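Local coordinates for protein Myo-inositol 2-dehydrogenase (Lactobacillus plantarum WCFS1, PDB 3CEA) that probably catalyses the NAD-dependent oxidation of myo-inositol at its 2-hydroxyl, as the myo-inositol 2-dehydrogenase of a Rossmann-fold oxidoreductase family, at residues Arg22-Leu27 with Asn52-Glu57; Gln32-Val37 with Asp304-Val309. One frame throughout, in Å; residues are numbered along the deposited sequence.

Both contacts lie on the same side of the chain's centre, at the parallel sheet of the Rossmann fold, with centres 14 Å apart. Helix 20-29, which carries one side of contact 1, is followed directly by strand 34-40, which carries one side of contact 2. The two contacts touch. The carbonyl oxygen L27 O lies 3.6 Å from V34 CG1. V56 CG2 is 4.0 Å from L36 CD2, and V56 CG1 is 3.4 Å from V37 O. In contact 1 the side chain of A24 does not touch the bound NAD, which is about 10 Å away. Contact 2 brings helix 295-311, late in the chain, against the start of the strand.

Contact 1 (Arg22-Leu27 with Asn52-Glu57); sequences RHARHL and NELGVE
L54 is the residue of 52-57 that reaches helix 20-29, and it meets A24 and R25. Its CG lies beside its own backbone N and opposite the carbonyl carbon (chi1 -70°). This sends the forked end of the side chain across to the helix. The two methyls divide the work. CD1 comes up to the methyl of A24, with L54 CD1 and A24 CB 3.9 Å apart. L54 CD1 also lies 4.2 Å from A24 O. CD2 goes to the next residue and rests against its backbone, with L54 CD2 4.2 Å from R25 CA. The foot of the arginine chain is close by, with R25 CG 4.3 Å from L54 CD2. Beyond that point R25 runs on extended to a salt bridge from its NH1 to E21 in the same helix, while W49 of helix 44-52 touches both R25 and L54 and so borders the contact. The setting is the start of a Rossmann fold. Helix 20-29 joins strands 9-14 and 34-40. Helix 44-52 and the loop after it lead from strand 34-40 to strand 58-60, an outermost strand of the parallel sheet within the chain. The contact therefore packs one crossover helix against the end of the next crossover. A24 also touches L16, in the turn of a probable GxGxxG pattern that ends at the start of helix 20-29. G55 follows with positive phi (84°), where the chain leaves helical geometry. V56 then turns back toward the sheet, with a backbone hydrogen bond to A50 and its side chain packed on the same residue.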
ATOM      1  N   ARG A  22      20.845 -16.769  17.380  1.00 46.04           N
ATOM      2  CA  ARG A  22      20.871 -15.397  16.880  1.00 45.42           C
ATOM      3  C   ARG A  22      21.591 -14.466  17.862  1.00 45.02           C
ATOM      4  O   ARG A  22      22.442 -13.666  17.458  1.00 44.49           O
ATOM      5  CB  ARG A  22      19.446 -14.904  16.596  1.00 45.41           C
ATOM      6  CG  ARG A  22      19.378 -13.612  15.796  1.00 44.84           C
ATOM      7  CD  ARG A  22      17.942 -13.210  15.482  1.00 45.07           C
ATOM      8  NE  ARG A  22      17.296 -14.134  14.549  1.00 43.72           N
ATOM      9  CZ  ARG A  22      17.432 -14.093  13.225  1.00 43.26           C
ATOM     10  NH1 ARG A  22      18.198 -13.172  12.652  1.00 42.98           N
ATOM     11  NH2 ARG A  22      16.797 -14.977  12.468  1.00 40.88           N
ATOM     12  N   HIS A  23      21.245 -14.584  19.145  1.00 44.84           N
ATOM     13  CA  HIS A  23      21.931 -13.864  20.218  1.00 44.71           C
ATOM     14  C   HIS A  23      23.433 -14.133  20.226  1.00 44.81           C
ATOM     15  O   HIS A  23      24.228 -13.210  20.387  1.00 44.70           O
ATOM     16  CB  HIS A  23      21.346 -14.231  21.586  1.00 44.50           C
ATOM     17  CG  HIS A  23      20.143 -13.429  21.972  1.00 43.58           C
ATOM     18  ND1 HIS A  23      20.019 -12.084  21.689  1.00 42.87           N
ATOM     19  CD2 HIS A  23      19.025 -13.775  22.652  1.00 42.40           C
ATOM     20  CE1 HIS A  23      18.867 -11.643  22.159  1.00 42.70           C
ATOM     21  NE2 HIS A  23      18.246 -12.648  22.750  1.00 42.01           N
ATOM     22  N   ALA A  24      23.809 -15.401  20.055  1.00 45.22           N
ATOM     23  CA  ALA A  24      25.215 -15.810  20.031  1.00 45.60           C
ATOM     24  C   ALA A  24      25.965 -15.216  18.841  1.00 45.92           C
ATOM     25  O   ALA A  24      27.109 -14.787  18.979  1.00 45.86           O
ATOM     26  CB  ALA A  24      25.328 -17.326  20.030  1.00 45.49           C
ATOM     27  N   ARG A  25      25.312 -15.192  17.681  1.00 46.50           N
ATOM     28  CA  ARG A  25      25.877 -14.584  16.475  1.00 47.05           C
ATOM     29  C   ARG A  25      26.152 -13.092  16.667  1.00 47.17           C
ATOM     30  O   ARG A  25      27.238 -12.616  16.331  1.00 47.23           O
ATOM     31  CB  ARG A  25      24.956 -14.799  15.269  1.00 47.16           C
ATOM     32  CG  ARG A  25      25.030 -16.187  14.654  1.00 48.67           C
ATOM     33  CD  ARG A  25      24.190 -16.256  13.390  1.00 51.82           C
ATOM     34  NE  ARG A  25      24.276 -17.557  12.730  1.00 54.49           N
ATOM     35  CZ  ARG A  25      23.315 -18.480  12.744  1.00 55.42           C
ATOM     36  NH1 ARG A  25      22.172 -18.262  13.386  1.00 55.15           N
ATOM     37  NH2 ARG A  25      23.500 -19.630  12.109  1.00 55.36           N
ATOM     38  N   HIS A  26      25.171 -12.367  17.211  1.00 47.12           N
ATOM     39  CA  HIS A  26      25.307 -10.932  17.471  1.00 47.14           C
ATOM     40  C   HIS A  26      26.409 -10.660  18.489  1.00 47.47           C
ATOM     41  O   HIS A  26      27.158  -9.688  18.369  1.00 47.45           O
ATOM     42  CB  HIS A  26      23.992 -10.334  17.981  1.00 46.84           C
ATOM     43  CG  HIS A  26      22.879 -10.353  16.978  1.00 47.19           C
ATOM     44  ND1 HIS A  26      21.552 -10.372  17.347  1.00 48.09           N
ATOM     45  CD2 HIS A  26      22.894 -10.361  15.625  1.00 46.59           C
ATOM     46  CE1 HIS A  26      20.796 -10.383  16.264  1.00 47.81           C
ATOM     47  NE2 HIS A  26      21.586 -10.381  15.205  1.00 47.20           N
ATOM     48  N   LEU A  27      26.498 -11.544  19.481  1.00 47.60           N
ATOM     49  CA  LEU A  27      27.427 -11.414  20.596  1.00 47.90           C
ATOM     50  C   LEU A  27      28.884 -11.537  20.142  1.00 48.24           C
ATOM     51  O   LEU A  27      29.784 -10.956  20.751  1.00 48.23           O
ATOM     52  CB  LEU A  27      27.092 -12.479  21.644  1.00 47.80           C
ATOM     53  CG  LEU A  27      26.883 -12.127  23.122  1.00 47.70           C
ATOM     54  CD1 LEU A  27      26.542 -10.659  23.357  1.00 47.29           C
ATOM     55  CD2 LEU A  27      25.798 -13.029  23.695  1.00 46.76           C
ATOM     56  N   ASN A  52      33.119 -24.446  16.476  1.00 57.57           N
ATOM     57  CA  ASN A  52      33.690 -24.501  15.126  1.00 57.69           C
ATOM     58  C   ASN A  52      33.372 -23.301  14.235  1.00 57.51           C
ATOM     59  O   ASN A  52      34.230 -22.849  13.472  1.00 57.45           O
ATOM     60  CB  ASN A  52      33.286 -25.801  14.420  1.00 57.82           C
ATOM     61  CG  ASN A  52      33.769 -27.041  15.155  1.00 58.45           C
ATOM     62  OD1 ASN A  52      34.926 -27.121  15.575  1.00 57.43           O
ATOM     63  ND2 ASN A  52      32.883 -28.019  15.308  1.00 59.43           N
ATOM     64  N   GLU A  53      32.143 -22.796  14.329  1.00 57.33           N
ATOM     65  CA  GLU A  53      31.706 -21.686  13.482  1.00 57.14           C
ATOM     66  C   GLU A  53      31.904 -20.319  14.136  1.00 56.89           C
ATOM     67  O   GLU A  53      32.295 -19.365  13.463  1.00 56.81           O
ATOM     68  CB  GLU A  53      30.249 -21.870  13.044  1.00 57.14           C
ATOM     69  N   LEU A  54      31.640 -20.228  15.439  1.00 56.72           N
ATOM     70  CA  LEU A  54      31.714 -18.947  16.152  1.00 56.62           C
ATOM     71  C   LEU A  54      33.035 -18.713  16.892  1.00 56.61           C
ATOM     72  O   LEU A  54      33.381 -17.571  17.202  1.00 56.74           O
ATOM     73  CB  LEU A  54      30.528 -18.780  17.112  1.00 56.62           C
ATOM     74  CG  LEU A  54      29.125 -18.562  16.529  1.00 56.56           C
ATOM     75  CD1 LEU A  54      28.086 -18.614  17.639  1.00 56.04           C
ATOM     76  CD2 LEU A  54      29.018 -17.249  15.758  1.00 55.76           C
ATOM     77  N   GLY A  55      33.765 -19.789  17.172  1.00 56.43           N
ATOM     78  CA  GLY A  55      35.060 -19.688  17.841  1.00 56.12           C
ATOM     79  C   GLY A  55      34.967 -19.605  19.354  1.00 55.97           C
ATOM     80  O   GLY A  55      35.906 -19.151  20.016  1.00 56.08           O
ATOM     81  N   VAL A  56      33.834 -20.047  19.898  1.00 55.58           N
ATOM     82  CA  VAL A  56      33.614 -20.087  21.344  1.00 55.24           C
ATOM     83  C   VAL A  56      34.578 -21.092  21.978  1.00 54.99           C
ATOM     84  O   VAL A  56      34.658 -22.241  21.539  1.00 55.02           O
ATOM     85  CB  VAL A  56      32.137 -20.439  21.685  1.00 55.29           C
ATOM     86  CG1 VAL A  56      31.932 -20.578  23.190  1.00 55.34           C
ATOM     87  CG2 VAL A  56      31.185 -19.390  21.112  1.00 54.05           C
ATOM     88  N   GLU A  57      35.308 -20.647  23.000  1.00 54.80           N
ATOM     89  CA  GLU A  57      36.360 -21.454  23.632  1.00 54.65           C
ATOM     90  C   GLU A  57      35.863 -22.756  24.269  1.00 54.22           C
ATOM     91  O   GLU A  57      36.270 -23.844  23.859  1.00 54.23           O
ATOM     92  CB  GLU A  57      37.148 -20.622  24.655  1.00 54.87           C
ATOM     93  CG  GLU A  57      38.202 -19.706  24.046  1.00 54.91           C
TER

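Contact 2 (Gln32-Val37 with Asp304-Val309); sequences QGVKLV and DFVNNV
V306 packs on three consecutive residues, Q32, G33 and V34, and makes every close contact between the two segments. Its CB projects from helix 295-311 toward the loop that opens into strand 34-40. There the side chain forks. CG1 stands opposite the backbone N of V306 (chi1 168°) and points at the backbone of the loop. It meets two carbonyl oxygens in a row: Q32 O lies 3.4 Å from V306 CG1, and G33 O lies 4.1 Å from it. CG2 takes the other branch and comes alongside V34, where V306 CG2 and V34 CB are 4.2 Å apart. G33 has positive phi (76°) and brings only backbone to the helix. V34 touches A11 of strand 9-14 as well, so it ties the contact into the Rossmann sheet. On the helix, F305 meets the rings of F76 and F99, which belong to strands of the same sheet. Segment 304-309 thus lies on the Rossmann sheet, although at their closest ends it comes 267 positions after 32-37 in the chain. Q32 N is hydrogen-bonded to OE1 of Q303, and Q32 NE2 makes a weak hydrogen bond to V28 O of the second subunit. No hydrogen bond crosses between the segments themselves. One methyl of V306 lies against two carbonyl oxygens and the other against a valine, so the contact rests on van der Waals packing.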
ATOM      1  N   GLN A  32      29.577  -4.759  20.828  1.00 50.61           N
ATOM      2  CA  GLN A  32      30.888  -4.219  21.180  1.00 51.05           C
ATOM      3  C   GLN A  32      31.145  -4.241  22.681  1.00 50.83           C
ATOM      4  O   GLN A  32      30.215  -4.118  23.485  1.00 51.09           O
ATOM      5  CB  GLN A  32      31.040  -2.793  20.654  1.00 51.35           C
ATOM      6  CG  GLN A  32      31.053  -2.692  19.138  1.00 54.25           C
ATOM      7  CD  GLN A  32      31.798  -1.470  18.646  1.00 57.30           C
ATOM      8  OE1 GLN A  32      31.508  -0.338  19.051  1.00 57.73           O
ATOM      9  NE2 GLN A  32      32.767  -1.688  17.764  1.00 58.44           N
ATOM     10  N   GLY A  33      32.416  -4.393  23.047  1.00 50.27           N
ATOM     11  CA  GLY A  33      32.836  -4.396  24.446  1.00 49.64           C
ATOM     12  C   GLY A  33      32.523  -5.691  25.168  1.00 49.18           C
ATOM     13  O   GLY A  33      32.482  -5.723  26.400  1.00 49.23           O
ATOM     14  N   VAL A  34      32.309  -6.758  24.401  1.00 48.76           N
ATOM     15  CA  VAL A  34      31.965  -8.065  24.959  1.00 48.34           C
ATOM     16  C   VAL A  34      32.695  -9.202  24.230  1.00 48.19           C
ATOM     17  O   VAL A  34      33.017  -9.091  23.043  1.00 48.15           O
ATOM     18  CB  VAL A  34      30.420  -8.298  24.966  1.00 48.27           C
ATOM     19  CG1 VAL A  34      29.909  -8.741  23.594  1.00 48.28           C
ATOM     20  CG2 VAL A  34      30.026  -9.303  26.034  1.00 47.75           C
ATOM     21  N   LYS A  35      32.961 -10.284  24.959  1.00 47.95           N
ATOM     22  CA  LYS A  35      33.565 -11.482  24.394  1.00 47.72           C
ATOM     23  C   LYS A  35      32.835 -12.713  24.920  1.00 47.67           C
ATOM     24  O   LYS A  35      32.807 -12.959  26.130  1.00 47.72           O
ATOM     25  CB  LYS A  35      35.057 -11.545  24.742  1.00 47.69           C
ATOM     26  CG  LYS A  35      35.861 -12.527  23.902  1.00 47.83           C
ATOM     27  N   LEU A  36      32.235 -13.473  24.008  1.00 47.61           N
ATOM     28  CA  LEU A  36      31.543 -14.712  24.359  1.00 47.66           C
ATOM     29  C   LEU A  36      32.554 -15.845  24.536  1.00 48.07           C
ATOM     30  O   LEU A  36      33.181 -16.287  23.569  1.00 48.07           O
ATOM     31  CB  LEU A  36      30.497 -15.067  23.295  1.00 47.52           C
ATOM     32  CG  LEU A  36      29.520 -16.214  23.578  1.00 47.09           C
ATOM     33  CD1 LEU A  36      28.634 -15.922  24.786  1.00 46.28           C
ATOM     34  CD2 LEU A  36      28.668 -16.483  22.350  1.00 47.44           C
ATOM     35  N   VAL A  37      32.702 -16.306  25.775  1.00 48.42           N
ATOM     36  CA  VAL A  37      33.754 -17.259  26.134  1.00 48.90           C
ATOM     37  C   VAL A  37      33.253 -18.703  26.213  1.00 48.98           C
ATOM     38  O   VAL A  37      33.960 -19.634  25.816  1.00 49.02           O
ATOM     39  CB  VAL A  37      34.447 -16.863  27.465  1.00 48.96           C
ATOM     40  CG1 VAL A  37      35.547 -17.857  27.823  1.00 50.49           C
ATOM     41  CG2 VAL A  37      35.020 -15.454  27.368  1.00 49.34           C
ATOM     42  N   ASP A 304      22.595  -2.515  24.664  1.00 44.03           N
ATOM     43  CA  ASP A 304      22.156  -1.681  25.783  1.00 44.11           C
ATOM     44  C   ASP A 304      22.488  -2.337  27.124  1.00 44.03           C
ATOM     45  O   ASP A 304      22.935  -1.661  28.054  1.00 43.91           O
ATOM     46  CB  ASP A 304      20.657  -1.377  25.684  1.00 44.13           C
ATOM     47  CG  ASP A 304      20.172  -0.437  26.783  1.00 44.72           C
ATOM     48  OD1 ASP A 304      20.757   0.658  26.949  1.00 45.49           O
ATOM     49  OD2 ASP A 304      19.194  -0.793  27.477  1.00 44.14           O
ATOM     50  N   PHE A 305      22.277  -3.652  27.207  1.00 43.71           N
ATOM     51  CA  PHE A 305      22.625  -4.433  28.395  1.00 43.74           C
ATOM     52  C   PHE A 305      24.123  -4.382  28.685  1.00 43.85           C
ATOM     53  O   PHE A 305      24.530  -4.162  29.826  1.00 43.90           O
ATOM     54  CB  PHE A 305      22.161  -5.889  28.243  1.00 43.71           C
ATOM     55  CG  PHE A 305      22.715  -6.823  29.287  1.00 42.92           C
ATOM     56  CD1 PHE A 305      22.172  -6.860  30.566  1.00 41.94           C
ATOM     57  CD2 PHE A 305      23.780  -7.668  28.987  1.00 43.58           C
ATOM     58  CE1 PHE A 305      22.680  -7.722  31.534  1.00 42.08           C
ATOM     59  CE2 PHE A 305      24.298  -8.535  29.946  1.00 42.28           C
ATOM     60  CZ  PHE A 305      23.745  -8.563  31.223  1.00 42.87           C
ATOM     61  N   VAL A 306      24.932  -4.597  27.647  1.00 43.91           N
ATOM     62  CA  VAL A 306      26.390  -4.556  27.762  1.00 43.85           C
ATOM     63  C   VAL A 306      26.852  -3.178  28.241  1.00 44.02           C
ATOM     64  O   VAL A 306      27.682  -3.081  29.149  1.00 44.19           O
ATOM     65  CB  VAL A 306      27.081  -4.966  26.430  1.00 43.74           C
ATOM     66  CG1 VAL A 306      28.573  -4.647  26.454  1.00 43.52           C
ATOM     67  CG2 VAL A 306      26.869  -6.449  26.160  1.00 43.18           C
ATOM     68  N   ASN A 307      26.297  -2.123  27.639  1.00 44.02           N
ATOM     69  CA  ASN A 307      26.551  -0.748  28.071  1.00 44.13           C
ATOM     70  C   ASN A 307      26.124  -0.526  29.520  1.00 44.37           C
ATOM     71  O   ASN A 307      26.832   0.125  30.290  1.00 44.37           O
ATOM     72  CB  ASN A 307      25.828   0.254  27.162  1.00 44.09           C
ATOM     73  CG  ASN A 307      26.330   0.223  25.723  1.00 44.71           C
ATOM     74  OD1 ASN A 307      27.503  -0.054  25.462  1.00 43.44           O
ATOM     75  ND2 ASN A 307      25.435   0.516  24.783  1.00 43.49           N
ATOM     76  N   ASN A 308      24.965  -1.078  29.880  1.00 44.57           N
ATOM     77  CA  ASN A 308      24.427  -0.971  31.235  1.00 44.63           C
ATOM     78  C   ASN A 308      25.343  -1.584  32.290  1.00 44.68           C
ATOM     79  O   ASN A 308      25.532  -1.001  33.358  1.00 44.70           O
ATOM     80  CB  ASN A 308      23.024  -1.586  31.318  1.00 44.64           C
ATOM     81  CG  ASN A 308      21.946  -0.673  30.753  1.00 44.45           C
ATOM     82  OD1 ASN A 308      22.205   0.480  30.405  1.00 44.61           O
ATOM     83  ND2 ASN A 308      20.725  -1.192  30.656  1.00 43.88           N
ATOM     84  N   VAL A 309      25.909  -2.751  31.984  1.00 44.63           N
ATOM     85  CA  VAL A 309      26.869  -3.408  32.877  1.00 44.87           C
ATOM     86  C   VAL A 309      28.134  -2.553  33.043  1.00 45.30           C
ATOM     87  O   VAL A 309      28.623  -2.372  34.160  1.00 45.19           O
ATOM     88  CB  VAL A 309      27.239  -4.841  32.394  1.00 44.79           C
ATOM     89  CG1 VAL A 309      28.269  -5.481  33.323  1.00 44.00           C
ATOM     90  CG2 VAL A 309      26.000  -5.725  32.306  1.00 43.95           C
TER